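Long-range contacts in lactococcal prophage ps3 protein 05 (Staphylococcus epidermidis ATCC 12228, PDB 3G8W), which is a probable acetyltransferase of the GNAT family, expected to transfer an acetyl group from acetyl-CoA to an acceptor that has not been identified: residues Phe58-Asp63 / Arg100-His105; Leu66-Thr71 / Asn89-Asn94; Glu116-Ala121 / Leu160-Thr165. One frame throughout, in Å; residues are numbered along the deposited sequence.

Contact 1: residues Phe58-Asp63 / Arg100-His105; sequences FGAFED and RELINH
Leu102 sets its isobutyl group on CB of Phe58, the backbone of Gly59 and the methyl of Ala60, where the helix 100-105 lies over one face of the strand 58-62. Its CG is anti to the backbone N (chi1 -151°), which carries the branched end off the helix and down onto the strand. One methyl does most of the touching: CD2 of Leu102 is 4.0 Å from CB of Phe58 and 4.3 Å from the carbonyl C of Gly59. The branch point CG of Leu102 comes to 4.2 Å from CB of Ala60. A long, branched leucine suits the helix here, because it spans the gap to a strand whose Ala60 offers a mere methyl. One turn further on, His105 takes up the contact. With its CG also anti to the backbone N (chi1 -174°), the imidazole reaches the ring of Phe58, so that ND1 of His105 is 3.8 Å from CD1 of Phe58 and CE1 of His105 is equally far from CE1 of Phe58. The ring centroids are 5.5 Å apart with planes inclined at 57°, an oblique meeting, neither a stack nor a T-shape. No hydrogen bond joins the segments; the histidine takes part through ND1 and CE1 by van der Waals contact alone. The axes of the two short segments come within 8.8 Å, and Phe58 and Ala60 from the strand meet Leu102 and His105 from the helix between them. Tyr109, further along the same helix, meets Phe58 edge-to-face. Leu102 also touches Cys70 of strand 65-74 and, like His105, Ile7 of strand 6-9, so helix 96-112 bridges three strands, while Ile103 packs on Phe132, Phe133 and Ile136 of helix 127-136.

Contact 2: residues Leu66-Thr71 / Asn89-Asn94; sequences LVATCT and NFVKNN
With CG swung anti to the backbone N (chi1 -169°), the amide of Asn89 turns back to the neighbouring strand, where its ND2 donates to the carbonyl O of Thr69 at 2.9 Å. The bond is fairly straight, at 153°, and the acceptor lies close to the plane of the asparagine amide, though the donor is tilted out of the carbonyl plane of Thr69. The backbone N of Phe90 also donates weakly to Thr69 O, so two N-H groups converge on one carbonyl. Here the two strands run antiparallel. Ala68 and Val91 form a non-hydrogen-bonded pair, with Ala68 CB 4.0 Å from Val91 CG1; these compact apolar groups meet on the face turned to helix 96-112, where Val91 touches Asn99. Thr69 and Phe90 point side by side to the other face, where Thr69 CG2 lies 3.5 Å from Phe90 CD2, while OG1 of the threonine makes a weak hydrogen bond to Phe58 O. Where the strand 89-91 gives way to a loop, Lys92 N donates to Val67 O at 2.9 Å. Val67 and Ala68 both face Ala60 on the other neighbouring strand, a classic beta bulge. The 65-74/83-91 hairpin belongs to the central sheet of the GNAT fold, and the chain after it leads into helix 96-112. Asparagine suits its site because its side chain has both donor and acceptor: OD1 of Asn89 bonds to Asn99 ND2, so one amide ties the weakly bonded strand end both to its hairpin partner and to that helix.

Contact 3: residues Glu116-Ala121 / Leu160-Thr165; sequences ETLMIA and LIYSTT
Ile120 and Leu160 lie side by side, with Ile120 CG2 4.1 Å from Leu160 CB. On the same sheet face Leu118 CB and Tyr162 CB meet at 4.4 Å. Helix 96-112 covers part of that face, Leu118 and Tyr162 both touching Ile107. Bulky apolar Leu118, Ile120 and Leu160 suit this buried side; Tyr162, an aromatic at its partly exposed margin, meets the ring of Phe138. On the reverse face Met119, built as selenomethionine, crosses Ile161, Met119 CG being 4.2 Å from Ile161 CB. The Met119 chain bends at chi2 and chi3, and a bound cyclohexylaminoethanesulfonate buffer molecule, probably from the crystallisation liquor, lies about 3 Å from its side chain by nearest atoms.

The backbones form a regular antiparallel ladder: Leu118 N to Tyr162 O and Tyr162 N to Leu118 O are both 2.7 Å; Ile120 and Leu160 likewise exchange a pair of somewhat longer bonds. In this GNAT fold strand 117-123, which runs parallel to 83-91, is paired on its other side with antiparallel strand 153-163. Toward the strand end, Thr164 N donates to Glu116 O at 2.9 Å, almost straight at 172°, while Thr164 OG1 bonds to Ile115 O. Ser163 OG accepts from Thr165 N, an ST turn, for which serine supplies the accepting oxygen. Thr165 CG2 lies 3.6 Å from Glu116 CG, whose carboxylate makes a salt bridge to Lys149 of the second subunit and a hydrogen bond to Tyr154 of that same subunit.

All three contacts reach the same central sheet but bind it in different ways. Contacts 1 and 2 are buried and adjoin each other, their centres 8 Å apart, because strands 55-62 and 65-74 are sheet neighbours and strand 83-91 leads into helix 96-112. Contact 1 is helix-on-sheet packing without any hydrogen bond, carried mainly by side chains, whereas contact 2 joins two strands with partly weak backbone bonds and one asparagine amide. Contact 3, about 20 Å from contact 2 between centres and across the chain's centre, is only partly buried; its ladder is the more regular, and its polar end meets the second subunit. Helix 96-112 also packs against contact 3.

Contact 1: residues Phe58-Asp63 / Arg100-His105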
ATOM      1  N   PHE B  58      -0.293  13.391 -12.656  1.00 45.05           N
ATOM      2  CA  PHE B  58      -0.562  13.952 -13.978  1.00 45.62           C
ATOM      3  C   PHE B  58      -1.545  15.101 -13.917  1.00 45.96           C
ATOM      4  O   PHE B  58      -2.448  15.096 -13.073  1.00 46.73           O
ATOM      5  CB  PHE B  58      -1.120  12.902 -14.904  1.00 45.60           C
ATOM      6  CG  PHE B  58      -0.161  11.819 -15.238  1.00 45.52           C
ATOM      7  CD1 PHE B  58       0.454  11.793 -16.480  1.00 45.25           C
ATOM      8  CD2 PHE B  58       0.087  10.791 -14.334  1.00 45.18           C
ATOM      9  CE1 PHE B  58       1.317  10.762 -16.801  1.00 46.20           C
ATOM     10  CE2 PHE B  58       0.960   9.752 -14.648  1.00 45.50           C
ATOM     11  CZ  PHE B  58       1.572   9.727 -15.874  1.00 45.68           C
ATOM     12  N   GLY B  59      -1.381  16.065 -14.824  1.00 45.95           N
ATOM     13  CA  GLY B  59      -2.302  17.202 -14.934  1.00 45.97           C
ATOM     14  C   GLY B  59      -2.869  17.416 -16.326  1.00 46.07           C
ATOM     15  O   GLY B  59      -2.183  17.188 -17.317  1.00 45.36           O
ATOM     16  N   ALA B  60      -4.134  17.830 -16.396  1.00 46.73           N
ATOM     17  CA  ALA B  60      -4.728  18.303 -17.653  1.00 47.13           C
ATOM     18  C   ALA B  60      -4.721  19.838 -17.691  1.00 47.90           C
ATOM     19  O   ALA B  60      -5.073  20.500 -16.706  1.00 47.95           O
ATOM     20  CB  ALA B  60      -6.123  17.772 -17.821  1.00 45.88           C
ATOM     21  N   PHE B  61      -4.314  20.398 -18.827  1.00 48.73           N
ATOM     22  CA  PHE B  61      -4.147  21.842 -18.942  1.00 49.90           C
ATOM     23  C   PHE B  61      -5.012  22.461 -20.012  1.00 51.86           C
ATOM     24  O   PHE B  61      -4.987  22.039 -21.172  1.00 52.34           O
ATOM     25  CB  PHE B  61      -2.687  22.202 -19.204  1.00 48.96           C
ATOM     26  CG  PHE B  61      -1.822  22.107 -17.990  1.00 48.79           C
ATOM     27  CD1 PHE B  61      -1.727  23.180 -17.105  1.00 48.54           C
ATOM     28  CD2 PHE B  61      -1.117  20.935 -17.710  1.00 48.66           C
ATOM     29  CE1 PHE B  61      -0.932  23.093 -15.966  1.00 48.49           C
ATOM     30  CE2 PHE B  61      -0.314  20.839 -16.576  1.00 48.53           C
ATOM     31  CZ  PHE B  61      -0.221  21.920 -15.700  1.00 48.49           C
ATOM     32  N   GLU B  62      -5.789  23.457 -19.592  1.00 53.68           N
ATOM     33  CA  GLU B  62      -6.464  24.386 -20.490  1.00 54.68           C
ATOM     34  C   GLU B  62      -5.626  25.672 -20.469  1.00 54.22           C
ATOM     35  O   GLU B  62      -5.541  26.335 -19.433  1.00 54.32           O
ATOM     36  CB  GLU B  62      -7.886  24.646 -19.992  1.00 55.80           C
ATOM     37  CG  GLU B  62      -8.867  25.159 -21.031  1.00 57.66           C
ATOM     38  CD  GLU B  62     -10.099  25.826 -20.400  1.00 58.95           C
ATOM     39  OE1 GLU B  62     -10.233  25.773 -19.146  1.00 59.48           O
ATOM     40  OE2 GLU B  62     -10.927  26.414 -21.153  1.00 59.63           O
ATOM     41  N   ASP B  63      -5.004  26.010 -21.598  1.00 53.63           N
ATOM     42  CA  ASP B  63      -4.027  27.115 -21.663  1.00 53.26           C
ATOM     43  C   ASP B  63      -3.069  27.080 -20.456  1.00 52.85           C
ATOM     44  O   ASP B  63      -2.419  26.056 -20.208  1.00 52.46           O
ATOM     45  CB  ASP B  63      -4.728  28.476 -21.794  1.00 52.88           C
ATOM     46  N   ARG B 100     -12.193  12.298 -17.816  1.00 44.04           N
ATOM     47  CA  ARG B 100     -12.209  11.083 -18.627  1.00 41.78           C
ATOM     48  C   ARG B 100     -11.012  11.081 -19.557  1.00 42.77           C
ATOM     49  O   ARG B 100     -10.370  10.059 -19.734  1.00 44.15           O
ATOM     50  CB  ARG B 100     -13.507  10.955 -19.401  1.00 38.25           C
ATOM     51  CG  ARG B 100     -13.577   9.763 -20.279  1.00 36.36           C
ATOM     52  CD  ARG B 100     -14.948   9.606 -20.927  1.00 36.72           C
ATOM     53  NE  ARG B 100     -16.067   9.713 -19.981  1.00 37.68           N
ATOM     54  CZ  ARG B 100     -16.533   8.721 -19.217  1.00 37.66           C
ATOM     55  NH1 ARG B 100     -15.995   7.517 -19.263  1.00 38.33           N
ATOM     56  NH2 ARG B 100     -17.544   8.933 -18.395  1.00 37.38           N
ATOM     57  N   GLU B 101     -10.680  12.226 -20.126  1.00 43.56           N
ATOM     58  CA  GLU B 101      -9.526  12.292 -21.003  1.00 44.61           C
ATOM     59  C   GLU B 101      -8.229  12.095 -20.207  1.00 44.46           C
ATOM     60  O   GLU B 101      -7.293  11.429 -20.664  1.00 44.66           O
ATOM     61  CB  GLU B 101      -9.524  13.612 -21.752  1.00 46.22           C
ATOM     62  CG  GLU B 101      -8.858  13.568 -23.093  1.00 48.88           C
ATOM     63  CD  GLU B 101      -8.914  14.925 -23.784  1.00 51.67           C
ATOM     64  OE1 GLU B 101      -7.824  15.483 -24.106  1.00 52.79           O
ATOM     65  OE2 GLU B 101     -10.051  15.445 -23.992  1.00 52.48           O
ATOM     66  N   LEU B 102      -8.184  12.670 -19.010  1.00 43.67           N
ATOM     67  CA  LEU B 102      -7.057  12.494 -18.104  1.00 43.62           C
ATOM     68  C   LEU B 102      -6.841  11.013 -17.687  1.00 43.69           C
ATOM     69  O   LEU B 102      -5.714  10.511 -17.791  1.00 43.17           O
ATOM     70  CB  LEU B 102      -7.282  13.363 -16.867  1.00 43.65           C
ATOM     71  CG  LEU B 102      -6.185  13.975 -16.003  1.00 43.91           C
ATOM     72  CD1 LEU B 102      -6.459  13.581 -14.590  1.00 43.82           C
ATOM     73  CD2 LEU B 102      -4.797  13.560 -16.385  1.00 44.57           C
ATOM     74  N   ILE B 103      -7.909  10.325 -17.229  1.00 43.30           N
ATOM     75  CA  ILE B 103      -7.798   8.928 -16.763  1.00 42.77           C
ATOM     76  C   ILE B 103      -7.257   8.075 -17.897  1.00 43.52           C
ATOM     77  O   ILE B 103      -6.331   7.295 -17.693  1.00 44.44           O
ATOM     78  CB  ILE B 103      -9.118   8.346 -16.131  1.00 41.93           C
ATOM     79  CG1 ILE B 103      -9.455   9.050 -14.812  1.00 41.50           C
ATOM     80  CG2 ILE B 103      -9.020   6.847 -15.854  1.00 40.37           C
ATOM     81  CD1 ILE B 103      -8.248   9.489 -14.002  1.00 40.60           C
ATOM     82  N   ASN B 104      -7.784   8.279 -19.097  1.00 43.74           N
ATOM     83  CA  ASN B 104      -7.271   7.606 -20.277  1.00 44.50           C
ATOM     84  C   ASN B 104      -5.788   7.807 -20.536  1.00 44.38           C
ATOM     85  O   ASN B 104      -5.101   6.845 -20.855  1.00 45.47           O
ATOM     86  CB  ASN B 104      -8.076   7.972 -21.501  1.00 45.50           C
ATOM     87  CG  ASN B 104      -9.238   7.010 -21.752  1.00 47.80           C
ATOM     88  OD1 ASN B 104      -9.721   6.921 -22.879  1.00 50.57           O
ATOM     89  ND2 ASN B 104      -9.685   6.284 -20.725  1.00 47.33           N
ATOM     90  N   HIS B 105      -5.291   9.031 -20.380  1.00 43.62           N
ATOM     91  CA  HIS B 105      -3.868   9.309 -20.576  1.00 43.59           C
ATOM     92  C   HIS B 105      -3.117   8.442 -19.581  1.00 44.66           C
ATOM     93  O   HIS B 105      -2.144   7.760 -19.931  1.00 44.94           O
ATOM     94  CB  HIS B 105      -3.564  10.794 -20.323  1.00 43.23           C
ATOM     95  CG  HIS B 105      -2.154  11.204 -20.639  1.00 43.32           C
ATOM     96  ND1 HIS B 105      -1.075  10.854 -19.852  1.00 43.76           N
ATOM     97  CD2 HIS B 105      -1.652  11.969 -21.638  1.00 43.15           C
ATOM     98  CE1 HIS B 105       0.034  11.360 -20.366  1.00 42.92           C
ATOM     99  NE2 HIS B 105      -0.290  12.046 -21.445  1.00 42.92           N
TER

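Contact 2: residues Leu66-Thr71 / Asn89-Asn94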
ATOM      1  N   LEU B  66      -4.242  24.663 -14.846  1.00 47.17           N
ATOM      2  CA  LEU B  66      -4.370  23.257 -14.521  1.00 46.72           C
ATOM      3  C   LEU B  66      -5.854  22.982 -14.248  1.00 46.68           C
ATOM      4  O   LEU B  66      -6.496  23.703 -13.484  1.00 46.67           O
ATOM      5  CB  LEU B  66      -3.489  22.904 -13.319  1.00 45.99           C
ATOM      6  CG  LEU B  66      -3.420  21.429 -12.920  1.00 45.98           C
ATOM      7  CD1 LEU B  66      -2.872  20.528 -14.033  1.00 45.39           C
ATOM      8  CD2 LEU B  66      -2.624  21.279 -11.632  1.00 46.05           C
ATOM      9  N   VAL B  67      -6.404  21.955 -14.887  1.00 46.47           N
ATOM     10  CA  VAL B  67      -7.861  21.781 -14.927  1.00 46.30           C
ATOM     11  C   VAL B  67      -8.278  20.479 -14.269  1.00 46.53           C
ATOM     12  O   VAL B  67      -9.323  20.389 -13.628  1.00 46.50           O
ATOM     13  CB  VAL B  67      -8.383  21.858 -16.373  1.00 45.91           C
ATOM     14  CG1 VAL B  67      -9.813  21.441 -16.448  1.00 46.73           C
ATOM     15  CG2 VAL B  67      -8.254  23.270 -16.888  1.00 45.99           C
ATOM     16  N   ALA B  68      -7.447  19.464 -14.426  1.00 46.98           N
ATOM     17  CA  ALA B  68      -7.648  18.231 -13.708  1.00 46.82           C
ATOM     18  C   ALA B  68      -6.303  17.703 -13.217  1.00 46.18           C
ATOM     19  O   ALA B  68      -5.251  18.215 -13.608  1.00 44.51           O
ATOM     20  CB  ALA B  68      -8.367  17.219 -14.596  1.00 47.46           C
ATOM     21  N   THR B  69      -6.356  16.687 -12.351  1.00 46.63           N
ATOM     22  CA  THR B  69      -5.154  16.105 -11.733  1.00 46.49           C
ATOM     23  C   THR B  69      -5.418  14.693 -11.247  1.00 47.11           C
ATOM     24  O   THR B  69      -6.541  14.362 -10.854  1.00 48.30           O
ATOM     25  CB  THR B  69      -4.657  16.954 -10.543  1.00 45.79           C
ATOM     26  OG1 THR B  69      -3.293  17.329 -10.763  1.00 46.06           O
ATOM     27  CG2 THR B  69      -4.797  16.210  -9.207  1.00 44.75           C
ATOM     28  N   CYS B  70      -4.386  13.857 -11.262  1.00 47.43           N
ATOM     29  CA  CYS B  70      -4.508  12.530 -10.690  1.00 47.67           C
ATOM     30  C   CYS B  70      -3.149  11.913 -10.431  1.00 47.34           C
ATOM     31  O   CYS B  70      -2.252  12.063 -11.249  1.00 48.65           O
ATOM     32  CB  CYS B  70      -5.298  11.650 -11.633  1.00 48.45           C
ATOM     33  SG  CYS B  70      -5.790  10.147 -10.852  1.00 51.99           S
ATOM     34  N   THR B  71      -2.988  11.223  -9.304  1.00 46.65           N
ATOM     35  CA  THR B  71      -1.712  10.561  -9.000  1.00 46.55           C
ATOM     36  C   THR B  71      -1.657   9.098  -9.414  1.00 46.60           C
ATOM     37  O   THR B  71      -2.580   8.341  -9.170  1.00 45.78           O
ATOM     38  CB  THR B  71      -1.350  10.638  -7.507  1.00 46.12           C
ATOM     39  OG1 THR B  71      -0.999  11.977  -7.179  1.00 46.11           O
ATOM     40  CG2 THR B  71      -0.158   9.768  -7.198  1.00 45.64           C
ATOM     41  N   ASN B  89      -7.754  12.240  -7.207  1.00 47.41           N
ATOM     42  CA  ASN B  89      -8.327  12.752  -8.460  1.00 46.29           C
ATOM     43  C   ASN B  89      -9.021  14.111  -8.220  1.00 45.66           C
ATOM     44  O   ASN B  89     -10.164  14.155  -7.794  1.00 44.66           O
ATOM     45  CB  ASN B  89      -9.288  11.707  -9.060  1.00 44.76           C
ATOM     46  CG  ASN B  89      -9.733  12.026 -10.501  1.00 45.27           C
ATOM     47  OD1 ASN B  89     -10.717  11.457 -10.973  1.00 46.08           O
ATOM     48  ND2 ASN B  89      -9.026  12.918 -11.192  1.00 43.68           N
ATOM     49  N   PHE B  90      -8.306  15.210  -8.467  1.00 45.45           N
ATOM     50  CA  PHE B  90      -8.885  16.565  -8.348  1.00 45.54           C
ATOM     51  C   PHE B  90      -9.258  17.151  -9.699  1.00 45.34           C
ATOM     52  O   PHE B  90      -8.426  17.234 -10.608  1.00 44.33           O
ATOM     53  CB  PHE B  90      -7.971  17.550  -7.602  1.00 45.17           C
ATOM     54  CG  PHE B  90      -7.519  17.066  -6.264  1.00 45.69           C
ATOM     55  CD1 PHE B  90      -8.426  16.841  -5.248  1.00 45.73           C
ATOM     56  CD2 PHE B  90      -6.176  16.846  -6.011  1.00 46.31           C
ATOM     57  CE1 PHE B  90      -8.015  16.386  -3.992  1.00 45.93           C
ATOM     58  CE2 PHE B  90      -5.754  16.391  -4.763  1.00 46.94           C
ATOM     59  CZ  PHE B  90      -6.681  16.164  -3.748  1.00 46.54           C
ATOM     60  N   VAL B  91     -10.518  17.563  -9.820  1.00 45.93           N
ATOM     61  CA  VAL B  91     -11.018  18.137 -11.058  1.00 46.09           C
ATOM     62  C   VAL B  91     -11.651  19.479 -10.756  1.00 47.11           C
ATOM     63  O   VAL B  91     -12.274  19.631  -9.723  1.00 47.05           O
ATOM     64  CB  VAL B  91     -12.047  17.215 -11.733  1.00 45.57           C
ATOM     65  CG1 VAL B  91     -12.085  17.465 -13.241  1.00 44.73           C
ATOM     66  CG2 VAL B  91     -11.740  15.732 -11.427  1.00 44.81           C
ATOM     67  N   LYS B  92     -11.466  20.445 -11.660  1.00 48.69           N
ATOM     68  CA  LYS B  92     -12.021  21.790 -11.526  1.00 49.84           C
ATOM     69  C   LYS B  92     -13.394  21.849 -12.169  1.00 51.65           C
ATOM     70  O   LYS B  92     -13.573  21.404 -13.303  1.00 51.76           O
ATOM     71  CB  LYS B  92     -11.097  22.816 -12.183  1.00 49.25           C
ATOM     72  CG  LYS B  92     -11.494  24.273 -11.976  1.00 48.42           C
ATOM     73  CD  LYS B  92     -10.813  25.132 -13.028  1.00 48.15           C
ATOM     74  CE  LYS B  92     -11.039  26.625 -12.813  1.00 47.81           C
ATOM     75  NZ  LYS B  92     -10.098  27.452 -13.624  1.00 47.29           N
ATOM     76  N   ASN B  93     -14.352  22.404 -11.429  1.00 53.99           N
ATOM     77  CA  ASN B  93     -15.757  22.498 -11.841  1.00 56.12           C
ATOM     78  C   ASN B  93     -16.453  21.151 -11.960  1.00 57.57           C
ATOM     79  O   ASN B  93     -17.668  21.077 -12.111  1.00 58.45           O
ATOM     80  CB  ASN B  93     -15.898  23.281 -13.142  1.00 56.56           C
ATOM     81  CG  ASN B  93     -15.454  24.713 -12.997  1.00 57.07           C
ATOM     82  OD1 ASN B  93     -16.156  25.535 -12.413  1.00 57.57           O
ATOM     83  ND2 ASN B  93     -14.282  25.023 -13.532  1.00 57.33           N
ATOM     84  N   ASN B  94     -15.691  20.072 -11.860  1.00 59.36           N
ATOM     85  CA  ASN B  94     -16.258  18.762 -12.073  1.00 59.69           C
ATOM     86  C   ASN B  94     -16.559  18.596 -13.565  1.00 59.00           C
ATOM     87  O   ASN B  94     -17.643  18.167 -13.953  1.00 59.59           O
ATOM     88  CB  ASN B  94     -17.531  18.608 -11.235  1.00 60.87           C
ATOM     89  CG  ASN B  94     -17.844  17.164 -10.924  1.00 62.29           C
ATOM     90  OD1 ASN B  94     -16.969  16.285 -11.027  1.00 62.53           O
ATOM     91  ND2 ASN B  94     -19.095  16.899 -10.540  1.00 61.94           N
TER

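Contact 3: residues Glu116-Ala121 / Leu160-Thr165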
ATOM      1  N   GLU B 116       0.457  -3.791 -15.090  1.00 42.98           N
ATOM      2  CA  GLU B 116      -0.597  -4.696 -15.504  1.00 43.12           C
ATOM      3  C   GLU B 116      -1.961  -4.392 -14.937  1.00 43.53           C
ATOM      4  O   GLU B 116      -2.976  -4.652 -15.584  1.00 43.79           O
ATOM      5  CB  GLU B 116      -0.219  -6.115 -15.138  1.00 43.52           C
ATOM      6  CG  GLU B 116       0.138  -6.939 -16.314  1.00 45.11           C
ATOM      7  CD  GLU B 116       1.319  -7.799 -16.045  1.00 46.12           C
ATOM      8  OE1 GLU B 116       1.185  -8.771 -15.276  1.00 46.93           O
ATOM      9  OE2 GLU B 116       2.393  -7.497 -16.598  1.00 47.84           O
ATOM     10  N   THR B 117      -2.014  -3.886 -13.711  1.00 44.26           N
ATOM     11  CA  THR B 117      -3.305  -3.615 -13.143  1.00 45.06           C
ATOM     12  C   THR B 117      -3.366  -2.293 -12.357  1.00 45.27           C
ATOM     13  O   THR B 117      -2.390  -1.893 -11.718  1.00 45.20           O
ATOM     14  CB  THR B 117      -3.852  -4.839 -12.339  1.00 46.32           C
ATOM     15  OG1 THR B 117      -3.452  -4.776 -10.974  1.00 46.84           O
ATOM     16  CG2 THR B 117      -3.440  -6.191 -12.954  1.00 46.09           C
ATOM     17  N   LEU B 118      -4.515  -1.618 -12.431  1.00 45.48           N
ATOM     18  CA  LEU B 118      -4.746  -0.381 -11.689  1.00 46.16           C
ATOM     19  C   LEU B 118      -5.819  -0.590 -10.643  1.00 47.34           C
ATOM     20  O   LEU B 118      -6.831  -1.258 -10.912  1.00 47.67           O
ATOM     21  CB  LEU B 118      -5.164   0.756 -12.612  1.00 45.81           C
ATOM     22  CG  LEU B 118      -4.122   1.172 -13.654  1.00 46.94           C
ATOM     23  CD1 LEU B 118      -4.666   2.273 -14.571  1.00 47.36           C
ATOM     24  CD2 LEU B 118      -2.814   1.606 -13.021  1.00 46.17           C
HETATM   25  N   MSE B 119      -5.580  -0.028  -9.456  1.00 46.92           N
HETATM   26  CA  MSE B 119      -6.553   0.000  -8.394  1.00 48.22           C
HETATM   27  C   MSE B 119      -6.829   1.415  -7.882  1.00 47.79           C
HETATM   28  O   MSE B 119      -5.958   2.289  -7.873  1.00 48.60           O
HETATM   29  CB  MSE B 119      -6.102  -0.868  -7.230  1.00 50.42           C
HETATM   30  CG  MSE B 119      -6.382  -2.343  -7.367  1.00 53.69           C
HETATM   31 SE   MSE B 119      -4.983  -3.300  -6.412  0.50 58.08          SE
HETATM   32  CE  MSE B 119      -5.523  -3.136  -4.574  1.00 59.17           C
ATOM     33  N   ILE B 120      -8.052   1.617  -7.426  1.00 46.63           N
ATOM     34  CA  ILE B 120      -8.449   2.848  -6.777  1.00 45.29           C
ATOM     35  C   ILE B 120      -9.384   2.495  -5.635  1.00 45.33           C
ATOM     36  O   ILE B 120     -10.215   1.598  -5.755  1.00 44.74           O
ATOM     37  CB  ILE B 120      -9.087   3.865  -7.780  1.00 44.79           C
ATOM     38  CG1 ILE B 120      -9.319   5.216  -7.116  1.00 44.94           C
ATOM     39  CG2 ILE B 120     -10.338   3.305  -8.512  1.00 42.33           C
ATOM     40  CD1 ILE B 120      -9.150   6.378  -8.114  1.00 45.46           C
ATOM     41  N   ALA B 121      -9.193   3.174  -4.510  1.00 46.40           N
ATOM     42  CA  ALA B 121     -10.072   3.054  -3.362  1.00 46.50           C
ATOM     43  C   ALA B 121     -10.970   4.269  -3.371  1.00 48.18           C
ATOM     44  O   ALA B 121     -10.488   5.411  -3.388  1.00 49.74           O
ATOM     45  CB  ALA B 121      -9.268   2.992  -2.080  1.00 44.90           C
ATOM     46  N   LEU B 160     -11.789  -0.729  -6.353  1.00 49.44           N
ATOM     47  CA  LEU B 160     -11.957  -1.124  -7.748  1.00 50.06           C
ATOM     48  C   LEU B 160     -10.645  -1.464  -8.460  1.00 49.33           C
ATOM     49  O   LEU B 160      -9.565  -0.948  -8.125  1.00 48.23           O
ATOM     50  CB  LEU B 160     -12.654  -0.019  -8.517  1.00 50.98           C
ATOM     51  CG  LEU B 160     -14.100   0.304  -8.219  1.00 51.25           C
ATOM     52  CD1 LEU B 160     -14.261   0.600  -6.771  1.00 51.30           C
ATOM     53  CD2 LEU B 160     -14.430   1.513  -9.073  1.00 50.95           C
ATOM     54  N   ILE B 161     -10.767  -2.298  -9.480  1.00 48.75           N
ATOM     55  CA  ILE B 161      -9.612  -2.753 -10.239  1.00 49.12           C
ATOM     56  C   ILE B 161      -9.885  -2.639 -11.758  1.00 48.66           C
ATOM     57  O   ILE B 161     -11.000  -2.881 -12.243  1.00 45.31           O
ATOM     58  CB  ILE B 161      -9.202  -4.188  -9.801  1.00 49.90           C
ATOM     59  CG1 ILE B 161      -8.022  -4.725 -10.599  1.00 51.17           C
ATOM     60  CG2 ILE B 161     -10.386  -5.157  -9.923  1.00 49.98           C
ATOM     61  CD1 ILE B 161      -7.375  -5.994  -9.982  1.00 51.84           C
ATOM     62  N   TYR B 162      -8.851  -2.207 -12.480  1.00 49.65           N
ATOM     63  CA  TYR B 162      -8.853  -2.199 -13.924  1.00 49.86           C
ATOM     64  C   TYR B 162      -7.613  -2.953 -14.361  1.00 49.43           C
ATOM     65  O   TYR B 162      -6.538  -2.774 -13.802  1.00 48.94           O
ATOM     66  CB  TYR B 162      -8.857  -0.759 -14.427  1.00 50.98           C
ATOM     67  CG  TYR B 162      -8.761  -0.593 -15.925  1.00 52.26           C
ATOM     68  CD1 TYR B 162      -9.902  -0.445 -16.705  1.00 52.73           C
ATOM     69  CD2 TYR B 162      -7.523  -0.560 -16.560  1.00 52.57           C
ATOM     70  CE1 TYR B 162      -9.810  -0.279 -18.078  1.00 53.01           C
ATOM     71  CE2 TYR B 162      -7.417  -0.408 -17.923  1.00 53.11           C
ATOM     72  CZ  TYR B 162      -8.561  -0.259 -18.681  1.00 53.71           C
ATOM     73  OH  TYR B 162      -8.436  -0.089 -20.047  1.00 54.10           O
ATOM     74  N   SER B 163      -7.778  -3.824 -15.343  1.00 50.03           N
ATOM     75  CA  SER B 163      -6.661  -4.541 -15.916  1.00 50.91           C
ATOM     76  C   SER B 163      -6.240  -3.957 -17.274  1.00 52.62           C
ATOM     77  O   SER B 163      -7.070  -3.715 -18.147  1.00 51.98           O
ATOM     78  CB  SER B 163      -7.014  -6.000 -16.064  1.00 49.86           C
ATOM     79  OG  SER B 163      -6.319  -6.514 -17.175  1.00 51.97           O
ATOM     80  N   THR B 164      -4.947  -3.734 -17.460  1.00 54.56           N
ATOM     81  CA  THR B 164      -4.499  -3.129 -18.698  1.00 56.79           C
ATOM     82  C   THR B 164      -4.017  -4.158 -19.711  1.00 58.77           C
ATOM     83  O   THR B 164      -3.253  -3.817 -20.605  1.00 59.22           O
ATOM     84  CB  THR B 164      -3.386  -2.098 -18.462  1.00 56.60           C
ATOM     85  OG1 THR B 164      -2.326  -2.712 -17.725  1.00 56.45           O
ATOM     86  CG2 THR B 164      -3.914  -0.895 -17.702  1.00 56.11           C
ATOM     87  N   THR B 165      -4.472  -5.404 -19.578  1.00 61.47           N
ATOM     88  CA  THR B 165      -4.071  -6.504 -20.482  1.00 64.30           C
ATOM     89  C   THR B 165      -5.293  -7.084 -21.205  1.00 66.01           C
ATOM     90  O   THR B 165      -6.375  -7.177 -20.596  1.00 66.67           O
ATOM     91  CB  THR B 165      -3.355  -7.645 -19.698  1.00 64.62           C
ATOM     92  OG1 THR B 165      -4.140  -8.000 -18.548  1.00 64.64           O
ATOM     93  CG2 THR B 165      -1.963  -7.200 -19.237  1.00 64.05           C
TER